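PDB 6FSK: DyP-type peroxidase from Pleurotus ostreatus PC15, which uses heme b for peroxidase reactions and, as a dye-decolorizing peroxidase, probably oxidises dyes and Mn(II) at the expense of hydrogen peroxide. Local coordinates for residues 330-335 with 404-409; 338-341 with 347-350; 395-400 with 429-434; 438-443 with 458-463. The protein carries 1 engineered substitution. All coordinates share one frame; numbering follows the deposited sequence.

Contact 1: 330-335 with 404-409; sequences IRKTYP and PNFPVN. With HEM (protoporphyrin IX containing Fe), chain C.
A buried contact joins K332, in the last turn of the short helix that begins with the heme-ligating H329, and P335, just beyond that helix, to F406 in the loop leading into helix 408-412. It belongs to the proximal side of the heme pocket of a DyP-type peroxidase, and illustrates how a lysine can close a loop by reaching backbone carbonyls. The K332 chain bends at its second torsion (chi2 -83°) and then runs extended, so that NZ meets F406 O at 2.9 Å. The bond is angled: the donor stands 27° from the carbonyl plane. The same amine also bonds to the carbonyls of W400 and G426, giving the buried ammonium three backbone acceptors, whose partial charges would help to stabilise it. A leucine in its place would probably leave these three carbonyls without their shared donor and let the 404-407 loop drift from the helix. F406 carries the apolar part. P335 CG touches the ring at its edge, 3.8 Å from CZ, while P407, beyond a cis peptide bond, lays CB over the ring centre, 3.7 Å above the plane; the ring also stacks with W400. On the heme side, T333 hydrogen-bonds through OG1 to the carbonyl of H329, and T333 OG1 comes within 3.2 Å of porphyrin carbon C2D.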
# COMPACT_ATOMS: atom_id res chain seq x y z
N ILE A 330 5.34 2.16 10.93
CA ILE A 330 6.37 2.30 9.87
C ILE A 330 7.53 1.35 10.15
O ILE A 330 8.25 0.97 9.23
CB ILE A 330 6.92 3.75 9.66
CG1 ILE A 330 7.77 4.24 10.85
CG2 ILE A 330 5.76 4.66 9.30
CD1 ILE A 330 8.41 5.61 10.61
N ARG A 331 7.77 1.05 11.43
CA ARG A 331 8.87 0.18 11.79
C ARG A 331 8.58 -1.29 11.53
O ARG A 331 9.48 -2.08 11.20
CB ARG A 331 9.26 0.44 13.28
CG ARG A 331 10.55 -0.19 13.79
CD ARG A 331 10.92 0.57 15.08
NE ARG A 331 12.20 0.02 15.55
CZ ARG A 331 12.93 0.63 16.48
NH1 ARG A 331 12.41 1.66 17.12
NH2 ARG A 331 14.09 0.16 16.76
N LYS A 332 7.31 -1.68 11.73
CA LYS A 332 6.78 -2.98 11.37
C LYS A 332 6.81 -3.18 9.86
O LYS A 332 7.06 -4.30 9.43
CB LYS A 332 5.36 -3.15 11.87
CG LYS A 332 5.26 -3.41 13.34
CD LYS A 332 5.48 -4.89 13.71
CE LYS A 332 5.06 -5.24 15.10
NZ LYS A 332 5.14 -6.69 15.28
N THR A 333 6.74 -2.16 9.05
CA THR A 333 6.59 -2.32 7.62
C THR A 333 7.88 -2.01 6.84
O THR A 333 8.08 -2.61 5.81
CB THR A 333 5.42 -1.49 7.06
OG1 THR A 333 5.66 -0.11 7.30
CG2 THR A 333 4.03 -1.97 7.62
N TYR A 334 8.73 -1.19 7.40
CA TYR A 334 10.10 -1.03 6.88
C TYR A 334 11.04 -0.97 8.10
O TYR A 334 11.27 0.10 8.68
CB TYR A 334 10.27 0.19 6.02
CG TYR A 334 11.68 0.42 5.50
CD1 TYR A 334 12.53 -0.60 5.26
CD2 TYR A 334 12.10 1.71 5.22
CE1 TYR A 334 13.84 -0.34 4.81
CE2 TYR A 334 13.35 1.97 4.76
CZ TYR A 334 14.19 0.94 4.54
OH TYR A 334 15.51 1.29 4.13
N PRO A 335 11.62 -2.10 8.45
CA PRO A 335 12.44 -2.18 9.71
C PRO A 335 13.72 -1.39 9.74
O PRO A 335 14.31 -1.22 10.82
CB PRO A 335 12.70 -3.69 9.85
CG PRO A 335 11.49 -4.31 9.22
CD PRO A 335 11.22 -3.46 8.03
N PRO A 404 3.40 -10.73 16.86
CA PRO A 404 3.65 -9.94 18.09
C PRO A 404 5.06 -9.97 18.61
O PRO A 404 5.48 -9.09 19.32
CB PRO A 404 2.63 -10.52 19.11
CG PRO A 404 2.27 -11.80 18.59
CD PRO A 404 2.36 -11.75 17.09
N ASN A 405 5.81 -11.01 18.21
CA ASN A 405 7.19 -11.07 18.64
C ASN A 405 8.17 -10.40 17.71
O ASN A 405 9.33 -10.25 18.06
CB ASN A 405 7.61 -12.50 18.88
CG ASN A 405 6.84 -13.12 20.00
OD1 ASN A 405 6.95 -12.65 21.12
ND2 ASN A 405 6.01 -14.04 19.68
N PHE A 406 7.71 -9.95 16.53
CA PHE A 406 8.59 -9.26 15.58
C PHE A 406 8.81 -7.79 15.99
O PHE A 406 7.80 -7.12 16.28
CB PHE A 406 8.01 -9.33 14.15
CG PHE A 406 8.88 -8.64 13.15
CD1 PHE A 406 10.03 -9.27 12.71
CD2 PHE A 406 8.70 -7.33 12.78
CE1 PHE A 406 10.93 -8.67 11.82
CE2 PHE A 406 9.58 -6.67 11.95
CZ PHE A 406 10.71 -7.34 11.45
N PRO A 407 10.04 -7.25 16.04
CA PRO A 407 11.25 -7.78 15.45
C PRO A 407 12.21 -8.43 16.47
O PRO A 407 13.32 -8.78 16.11
CB PRO A 407 11.94 -6.52 14.96
CG PRO A 407 11.55 -5.51 15.93
CD PRO A 407 10.11 -5.81 16.27
N VAL A 408 11.74 -8.67 17.67
CA VAL A 408 12.59 -9.29 18.69
C VAL A 408 12.98 -10.71 18.26
O VAL A 408 14.15 -11.15 18.41
CB VAL A 408 11.90 -9.25 20.11
CG1 VAL A 408 12.70 -10.14 21.07
CG2 VAL A 408 11.84 -7.80 20.60
N ASN A 409 12.02 -11.47 17.77
CA ASN A 409 12.20 -12.86 17.37
C ASN A 409 13.32 -12.93 16.29
O ASN A 409 14.29 -13.70 16.37
CB ASN A 409 10.89 -13.50 16.93
CG ASN A 409 10.13 -12.80 15.79
OD1 ASN A 409 10.51 -11.74 15.29
ND2 ASN A 409 8.95 -13.38 15.42
CHA HEM C . 3.86 3.99 5.86
CHB HEM C . -0.76 4.66 7.09
CHC HEM C . -1.79 0.28 5.36
CHD HEM C . 2.89 -0.53 4.41
C1A HEM C . 2.70 4.59 6.35
C2A HEM C . 2.61 5.90 6.91
C3A HEM C . 1.32 6.12 7.21
C4A HEM C . 0.63 4.90 6.91
CMA HEM C . 0.74 7.32 7.87
CAA HEM C . 3.78 6.84 7.14
CBA HEM C . 4.11 7.85 6.04
CGA HEM C . 4.67 7.20 4.80
O1A HEM C . 5.84 6.81 4.78
O2A HEM C . 3.92 7.12 3.80
C1B HEM C . -1.49 3.52 6.74
C2B HEM C . -2.86 3.35 6.85
C3B HEM C . -3.21 2.13 6.35
C4B HEM C . -1.93 1.54 5.93
CMB HEM C . -3.83 4.32 7.48
CAB HEM C . -4.49 1.41 6.21
CBB HEM C . -5.66 2.01 6.21
C1C HEM C . -0.66 -0.40 5.03
C2C HEM C . -0.51 -1.72 4.58
C3C HEM C . 0.80 -1.99 4.32
C4C HEM C . 1.51 -0.75 4.56
CMC HEM C . -1.66 -2.66 4.38
CAC HEM C . 1.53 -3.22 3.92
CBC HEM C . 1.09 -4.47 4.19
C1D HEM C . 3.52 0.69 4.68
C2D HEM C . 4.95 0.89 4.32
C3D HEM C . 5.20 2.21 4.70
C4D HEM C . 3.97 2.68 5.31
CMD HEM C . 5.89 -0.04 3.66
CAD HEM C . 6.52 2.97 4.64
CBD HEM C . 7.40 2.71 5.82
CGD HEM C . 8.74 3.38 5.66
O1D HEM C . 9.08 4.07 6.65
O2D HEM C . 9.35 3.31 4.60
NA HEM C . 1.48 3.91 6.44
NB HEM C . -0.91 2.39 6.26
NC HEM C . 0.64 0.15 5.14
ND HEM C . 3.02 1.74 5.32
FE HEM C . 1.08 2.03 5.87

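Contact 2: 338-341 with 347-350; sequences DLEG and DIDN
The carboxylate of E340 is the flat group in the contact between helix 337-340 and I348. The ethyl branch of I348 approaches close to the carboxylate plane, its CG1 lying 3.4 Å from E340 OE2, whereas a bridging water sits well above that plane, 2.8 Å from the same oxygen in a weak bond. The E340 chain extends beyond CG, crossing I348 at about a right angle. I348 CG1 stands between its own backbone N and carbonyl carbon (chi1 57°), which turns the ethyl branch to E340 and leaves CG2 for L339, whose CD1 touches I348 CG2 at 3.9 Å. This is an acidic corner where helix 337-340 meets the loop before strand 354-360, the side chain of I348 lying about 9 Å from the heme. An Asx turn shapes the loop: D349 N donates to D347 OD1 over 3.0 Å, nearly straight at 167°. Backbone pairing of L339 with A346 draws the loop back to the helix end. The water accepts from I348 N and donates to E340 OE2 and, at 2.7 Å, to D349 OD1. With E340 OE2 and D349 OD1 4.7 Å apart, sharing one water, and D347 beside them, the acidic cluster may be suited to a cation such as Mn(II).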
# COMPACT_ATOMS: atom_id res chain seq x y z
N ASP A 338 16.79 -2.15 12.13
CA ASP A 338 16.43 -3.29 12.98
C ASP A 338 16.86 -4.61 12.33
O ASP A 338 17.33 -5.55 13.04
CB ASP A 338 14.95 -3.34 13.26
CG ASP A 338 14.46 -2.28 14.19
OD1 ASP A 338 15.22 -1.47 14.74
OD2 ASP A 338 13.20 -2.28 14.39
N LEU A 339 16.67 -4.73 10.99
CA LEU A 339 17.12 -5.90 10.26
C LEU A 339 18.43 -5.70 9.51
O LEU A 339 19.16 -6.70 9.35
CB LEU A 339 16.07 -6.49 9.33
CG LEU A 339 14.72 -6.87 9.96
CD1 LEU A 339 13.73 -7.40 8.95
CD2 LEU A 339 14.87 -7.86 11.08
N GLU A 340 18.68 -4.46 9.09
CA GLU A 340 19.85 -4.20 8.20
C GLU A 340 21.09 -4.01 8.97
O GLU A 340 22.20 -4.25 8.41
CB GLU A 340 19.62 -3.03 7.29
CG GLU A 340 18.49 -3.21 6.30
CD GLU A 340 18.48 -2.11 5.21
OE1 GLU A 340 19.53 -1.41 5.10
OE2 GLU A 340 17.52 -2.01 4.38
N GLY A 341 20.93 -3.70 10.26
CA GLY A 341 22.14 -3.48 11.09
C GLY A 341 22.53 -4.79 11.72
O GLY A 341 21.86 -5.81 11.52
N ASP A 347 19.63 -8.32 4.06
CA ASP A 347 19.25 -7.60 2.87
C ASP A 347 17.72 -7.69 2.79
O ASP A 347 17.20 -8.75 2.49
CB ASP A 347 19.92 -8.27 1.67
CG ASP A 347 19.58 -7.62 0.37
OD1 ASP A 347 18.67 -6.80 0.27
OD2 ASP A 347 20.30 -7.91 -0.65
N ILE A 348 17.02 -6.60 3.03
CA ILE A 348 15.56 -6.63 2.93
C ILE A 348 15.07 -5.82 1.74
O ILE A 348 13.92 -5.34 1.69
CB ILE A 348 14.91 -6.09 4.24
CG1 ILE A 348 15.38 -4.68 4.59
CG2 ILE A 348 15.20 -7.12 5.36
CD1 ILE A 348 14.58 -4.05 5.76
N ASP A 349 15.89 -5.70 0.66
CA ASP A 349 15.37 -5.03 -0.57
C ASP A 349 14.15 -5.73 -1.15
O ASP A 349 13.30 -5.04 -1.68
CB ASP A 349 16.49 -4.89 -1.63
CG ASP A 349 17.62 -3.94 -1.17
OD1 ASP A 349 17.58 -3.35 -0.09
OD2 ASP A 349 18.54 -3.81 -1.99
N ASN A 350 14.07 -7.06 -0.98
CA ASN A 350 12.90 -7.78 -1.44
C ASN A 350 11.68 -7.60 -0.59
O ASN A 350 10.63 -8.06 -0.99
CB ASN A 350 13.21 -9.26 -1.67
CG ASN A 350 13.38 -10.04 -0.38
OD1 ASN A 350 13.62 -9.50 0.71
ND2 ASN A 350 13.49 -11.35 -0.54
O HOH W 1 18.20 -4.01 2.50

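Contact 3: 395-400 with 429-434; sequences FIQESW and AIIGQK. With HEM (protoporphyrin IX containing Fe), chain C.
Q397 and I431 account for most of the buried surface, with Q433 adding a smaller share. The Q397 chain leaves its helix with CG anti to the backbone N (chi1 -176°) and then bends at the next torsion, which swings the amide across to the loop. There Q397 NE2 donates to I431 O at 3.0 Å. The donor hovers above the carbonyl plane, 45° out of it, while the oxygen stays close to the amide plane of Q397. NE2 also donates to N402 OD1, its stronger partner; that oxygen takes a further bond from Q433 N, so the asparagine clasps helix and loop together. The side chain of Q433 passes beside the Q397 amide and sends its own NE2 to D111 and L109. This is the proximal wall of the heme pocket in the C-terminal half of the DyP fold, built where helix 393-401 widens into a pi-type turn and faces a loop without regular structure. I431 lies against H329, the axial ligand, and spreads both branches over the porphyrin, CG2 coming within 3.4 Å of HEM CHC and CD1 settling over HEM C2C. I430 CG2 follows beside HEM C2B. From the helix side, I396 CG2 packs 3.8 Å from the vinyl carbon HEM CBC, and Q397 OE1 approaches that same carbon at 4.0 Å.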
# COMPACT_ATOMS: atom_id res chain seq x y z
N PHE A 395 4.38 -11.03 3.06
CA PHE A 395 5.35 -11.22 4.12
C PHE A 395 5.22 -10.12 5.18
O PHE A 395 5.19 -10.37 6.41
CB PHE A 395 6.73 -11.31 3.55
CG PHE A 395 7.73 -11.78 4.54
CD1 PHE A 395 8.38 -10.90 5.32
CD2 PHE A 395 8.03 -13.16 4.63
CE1 PHE A 395 9.37 -11.31 6.24
CE2 PHE A 395 8.94 -13.57 5.56
CZ PHE A 395 9.64 -12.66 6.33
N ILE A 396 5.10 -8.88 4.73
CA ILE A 396 4.98 -7.76 5.60
C ILE A 396 3.78 -7.96 6.51
O ILE A 396 3.87 -7.73 7.73
CB ILE A 396 4.83 -6.42 4.86
CG1 ILE A 396 6.12 -6.02 4.08
CG2 ILE A 396 4.49 -5.26 5.79
CD1 ILE A 396 5.90 -4.97 3.00
N GLN A 397 2.65 -8.27 5.89
CA GLN A 397 1.44 -8.45 6.66
C GLN A 397 1.56 -9.56 7.65
O GLN A 397 1.29 -9.39 8.86
CB GLN A 397 0.28 -8.67 5.74
CG GLN A 397 -1.13 -8.78 6.43
CD GLN A 397 -1.61 -7.40 6.91
OE1 GLN A 397 -1.71 -6.48 6.16
NE2 GLN A 397 -1.77 -7.27 8.22
N GLU A 398 1.96 -10.77 7.18
CA GLU A 398 1.91 -11.95 8.05
C GLU A 398 3.05 -12.02 9.00
O GLU A 398 2.87 -12.35 10.20
CB GLU A 398 1.92 -13.20 7.19
CG GLU A 398 1.78 -14.47 8.00
CD GLU A 398 1.94 -15.78 7.26
OE1 GLU A 398 2.44 -15.84 6.10
OE2 GLU A 398 1.49 -16.78 7.97
N SER A 399 4.25 -11.82 8.49
CA SER A 399 5.47 -12.03 9.26
C SER A 399 5.92 -10.88 10.13
O SER A 399 6.64 -11.09 11.09
CB SER A 399 6.60 -12.55 8.39
OG SER A 399 6.36 -13.92 8.00
N TRP A 400 5.50 -9.66 9.83
CA TRP A 400 5.90 -8.46 10.55
C TRP A 400 4.69 -7.86 11.32
O TRP A 400 4.68 -7.91 12.54
CB TRP A 400 6.57 -7.45 9.62
CG TRP A 400 7.90 -7.93 9.10
CD1 TRP A 400 8.64 -9.07 9.49
CD2 TRP A 400 8.69 -7.26 8.08
NE1 TRP A 400 9.82 -9.11 8.76
CE2 TRP A 400 9.89 -8.00 7.95
CE3 TRP A 400 8.48 -6.12 7.28
CZ2 TRP A 400 10.86 -7.64 6.98
CZ3 TRP A 400 9.43 -5.74 6.40
CH2 TRP A 400 10.66 -6.50 6.28
N ALA A 429 -0.61 -1.68 15.31
CA ALA A 429 -1.96 -1.32 15.72
C ALA A 429 -2.75 -0.67 14.64
O ALA A 429 -3.95 -0.43 14.77
CB ALA A 429 -1.90 -0.41 16.96
N ILE A 430 -2.14 -0.41 13.52
CA ILE A 430 -2.88 0.13 12.38
C ILE A 430 -3.41 -1.01 11.50
O ILE A 430 -4.58 -1.10 11.21
CB ILE A 430 -2.02 1.12 11.55
CG1 ILE A 430 -1.50 2.22 12.41
CG2 ILE A 430 -2.77 1.62 10.34
CD1 ILE A 430 -2.54 3.14 12.99
N ILE A 431 -2.53 -1.91 11.11
CA ILE A 431 -2.87 -2.99 10.18
C ILE A 431 -2.72 -4.41 10.70
O ILE A 431 -3.10 -5.35 10.03
CB ILE A 431 -2.08 -2.89 8.81
CG1 ILE A 431 -0.56 -3.06 9.04
CG2 ILE A 431 -2.31 -1.60 8.10
CD1 ILE A 431 0.24 -3.47 7.86
N GLY A 432 -2.12 -4.58 11.87
CA GLY A 432 -1.89 -5.99 12.33
C GLY A 432 -3.18 -6.74 12.59
O GLY A 432 -4.12 -6.14 13.18
N GLN A 433 -3.29 -7.98 12.13
CA GLN A 433 -4.50 -8.76 12.28
C GLN A 433 -4.17 -10.03 12.99
O GLN A 433 -3.06 -10.62 12.79
CB GLN A 433 -5.08 -9.12 10.90
CG GLN A 433 -5.54 -7.90 10.16
CD GLN A 433 -6.40 -8.19 8.93
OE1 GLN A 433 -7.59 -7.78 8.89
NE2 GLN A 433 -5.84 -8.91 7.98
N LYS A 434 -5.09 -10.49 13.83
CA LYS A 434 -4.87 -11.74 14.56
C LYS A 434 -5.88 -12.73 13.94
O LYS A 434 -7.11 -12.51 14.02
CB LYS A 434 -5.10 -11.55 16.06
CG LYS A 434 -4.83 -12.87 16.83
CD LYS A 434 -4.69 -12.52 18.33
CE LYS A 434 -3.70 -13.28 19.04
NZ LYS A 434 -3.76 -12.93 20.47
CHA HEM C . 3.86 3.99 5.86
CHB HEM C . -0.76 4.66 7.09
CHC HEM C . -1.79 0.28 5.36
CHD HEM C . 2.89 -0.53 4.41
C1A HEM C . 2.70 4.59 6.35
C2A HEM C . 2.61 5.90 6.91
C3A HEM C . 1.32 6.12 7.21
C4A HEM C . 0.63 4.90 6.91
CMA HEM C . 0.74 7.32 7.87
CAA HEM C . 3.78 6.84 7.14
CBA HEM C . 4.11 7.85 6.04
CGA HEM C . 4.67 7.20 4.80
O1A HEM C . 5.84 6.81 4.78
O2A HEM C . 3.92 7.12 3.80
C1B HEM C . -1.49 3.52 6.74
C2B HEM C . -2.86 3.35 6.85
C3B HEM C . -3.21 2.13 6.35
C4B HEM C . -1.93 1.54 5.93
CMB HEM C . -3.83 4.32 7.48
CAB HEM C . -4.49 1.41 6.21
CBB HEM C . -5.66 2.01 6.21
C1C HEM C . -0.66 -0.40 5.03
C2C HEM C . -0.51 -1.72 4.58
C3C HEM C . 0.80 -1.99 4.32
C4C HEM C . 1.51 -0.75 4.56
CMC HEM C . -1.66 -2.66 4.38
CAC HEM C . 1.53 -3.22 3.92
CBC HEM C . 1.09 -4.47 4.19
C1D HEM C . 3.52 0.69 4.68
C2D HEM C . 4.95 0.89 4.32
C3D HEM C . 5.20 2.21 4.70
C4D HEM C . 3.97 2.68 5.31
CMD HEM C . 5.89 -0.04 3.66
CAD HEM C . 6.52 2.97 4.64
CBD HEM C . 7.40 2.71 5.82
CGD HEM C . 8.74 3.38 5.66
O1D HEM C . 9.08 4.07 6.65
O2D HEM C . 9.35 3.31 4.60
NA HEM C . 1.48 3.91 6.44
NB HEM C . -0.91 2.39 6.26
NC HEM C . 0.64 0.15 5.14
ND HEM C . 3.02 1.74 5.32
FE HEM C . 1.08 2.03 5.87

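Contact 4: 438-443 with 458-463; sequences GIRQIS and DQDFVV
D460 OD1 is gripped from two directions: R440 NH2 forms a salt bridge to it at 3.3 Å, and a water lies 3.2 Å from the same oxygen. That water also accepts from R440 NE and approaches G438 O, so solvent joins the backbone of one segment to the acid of the other. The ion pair is not of the side-by-side kind. The carboxylate lies over one face of the guanidinium, with D460 OD2 3.4 Å above the guanidinium plane toward its rim, and the two planes are 33° apart. A bend at the third torsion of R440 (chi3 -56°) turns the group under the acid. In the plane, at the edge, a second water accepts from R440 NH2 at 3.0 Å and reaches F461 N weakly, while R440 NH1 makes a weak bond to G432 O. The contact links two sheets: 441-443 pairs with 453-455 in a small antiparallel sheet, and D460 and F461 lead into strand 462-472 of the large antiparallel sheet, whose V462 touches the heme. A methionine in place of R440 would probably leave D460 without its charge partner and both bridging waters without their guanidinium donors. Nearer the surface, I439 CD1 rests 4.0 Å from D458 OD1. Within the 458-463 segment, Q459 NE2 donates to D460 O at 2.9 Å, in the carbonyl plane on a lone pair and nearly straight at 173°.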
# COMPACT_ATOMS: atom_id res chain seq x y z
N GLY A 438 -9.02 -12.59 17.68
CA GLY A 438 -8.81 -12.48 19.14
C GLY A 438 -8.11 -11.22 19.63
O GLY A 438 -7.92 -10.29 18.86
N ILE A 439 -7.59 -11.26 20.85
CA ILE A 439 -7.12 -10.09 21.55
C ILE A 439 -5.77 -9.68 20.95
O ILE A 439 -4.88 -10.54 20.84
CB ILE A 439 -6.76 -10.51 23.02
CG1 ILE A 439 -8.04 -10.92 23.77
CG2 ILE A 439 -6.11 -9.35 23.76
CD1 ILE A 439 -9.11 -9.82 23.68
N ARG A 440 -5.65 -8.41 20.50
CA ARG A 440 -4.35 -7.81 20.14
C ARG A 440 -3.86 -6.79 21.16
O ARG A 440 -4.68 -6.07 21.79
CB ARG A 440 -4.50 -7.13 18.79
CG ARG A 440 -4.73 -8.06 17.65
CD ARG A 440 -4.90 -7.40 16.26
NE ARG A 440 -5.99 -6.47 16.38
CZ ARG A 440 -5.91 -5.18 16.16
NH1 ARG A 440 -4.88 -4.64 15.51
NH2 ARG A 440 -6.93 -4.41 16.53
N GLN A 441 -2.58 -6.73 21.38
CA GLN A 441 -1.92 -5.81 22.33
C GLN A 441 -0.73 -5.18 21.61
O GLN A 441 -0.19 -5.75 20.62
CB GLN A 441 -1.35 -6.65 23.52
CG GLN A 441 -2.49 -6.99 24.42
CD GLN A 441 -2.36 -7.94 25.61
OE1 GLN A 441 -1.33 -8.14 26.29
NE2 GLN A 441 -3.50 -8.43 25.96
N ILE A 442 -0.34 -4.01 22.13
CA ILE A 442 0.81 -3.29 21.71
C ILE A 442 1.59 -2.81 22.91
O ILE A 442 0.99 -2.23 23.82
CB ILE A 442 0.53 -2.19 20.67
CG1 ILE A 442 1.86 -1.56 20.25
CG2 ILE A 442 -0.45 -1.15 21.20
CD1 ILE A 442 1.75 -0.68 19.02
N SER A 443 2.90 -3.11 22.99
CA SER A 443 3.73 -2.67 24.11
C SER A 443 4.62 -1.54 23.68
O SER A 443 4.73 -1.22 22.49
CB SER A 443 4.57 -3.86 24.61
OG SER A 443 5.64 -4.12 23.75
N ASP A 458 -11.75 -4.35 20.72
CA ASP A 458 -12.01 -5.50 19.90
C ASP A 458 -12.34 -5.14 18.44
O ASP A 458 -11.97 -5.88 17.52
CB ASP A 458 -13.09 -6.36 20.49
CG ASP A 458 -12.57 -7.18 21.69
OD1 ASP A 458 -11.39 -6.92 22.22
OD2 ASP A 458 -13.34 -8.10 22.01
N GLN A 459 -12.95 -3.98 18.27
CA GLN A 459 -13.08 -3.42 16.88
C GLN A 459 -11.72 -2.88 16.38
O GLN A 459 -11.24 -1.84 16.81
CB GLN A 459 -14.14 -2.36 16.84
CG GLN A 459 -14.34 -1.60 15.50
CD GLN A 459 -14.76 -2.52 14.41
OE1 GLN A 459 -15.88 -3.11 14.45
NE2 GLN A 459 -13.87 -2.75 13.46
N ASP A 460 -11.18 -3.58 15.40
CA ASP A 460 -9.97 -3.18 14.72
C ASP A 460 -10.23 -1.82 14.03
O ASP A 460 -11.28 -1.54 13.55
CB ASP A 460 -9.52 -4.17 13.63
CG ASP A 460 -8.99 -5.54 14.19
OD1 ASP A 460 -9.46 -5.99 15.23
OD2 ASP A 460 -8.15 -6.21 13.54
N PHE A 461 -9.20 -1.00 14.05
CA PHE A 461 -9.27 0.30 13.45
C PHE A 461 -9.35 0.26 11.94
O PHE A 461 -9.88 1.24 11.31
CB PHE A 461 -8.11 1.19 13.91
CG PHE A 461 -7.96 1.28 15.40
CD1 PHE A 461 -9.05 1.63 16.19
CD2 PHE A 461 -6.77 1.09 15.94
CE1 PHE A 461 -8.88 1.69 17.57
CE2 PHE A 461 -6.61 1.15 17.33
CZ PHE A 461 -7.67 1.47 18.09
N VAL A 462 -8.81 -0.79 11.33
CA VAL A 462 -8.81 -0.97 9.83
C VAL A 462 -9.49 -2.28 9.57
O VAL A 462 -9.18 -3.28 10.22
CB VAL A 462 -7.32 -0.96 9.30
CG1 VAL A 462 -7.36 -1.27 7.80
CG2 VAL A 462 -6.75 0.42 9.48
N VAL A 463 -10.46 -2.27 8.67
CA VAL A 463 -11.30 -3.43 8.36
C VAL A 463 -11.21 -3.70 6.84
O VAL A 463 -11.67 -2.89 6.03
CB VAL A 463 -12.69 -3.09 8.66
CG1 VAL A 463 -13.62 -4.30 8.38
CG2 VAL A 463 -12.86 -2.79 10.19
O HOH W 2 -8.29 -8.62 16.73
O HOH W 3 -6.12 -1.94 15.10

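In the fold
Contacts 1 and 3 belong to the buried proximal side of the heme: both touch the porphyrin, and W400 ties them by offering its carbonyl to K332 and its ring to F406 and P335. Contact 2 is also largely buried but farther from the cofactor, joined to contact 1 by the R331–D338 salt bridge and by L339 against F406. Contact 4, partly exposed, meets contact 3 where K434 NZ bonds I439 O and V462 packs on I430 O. Chemistry follows place: in contacts 1 and 3 side-chain donors seize backbone carbonyls among apolar groups, whereas contact 2, at its partly exposed E340, and the partly buried contact 4 bring in carboxylates and bridging waters.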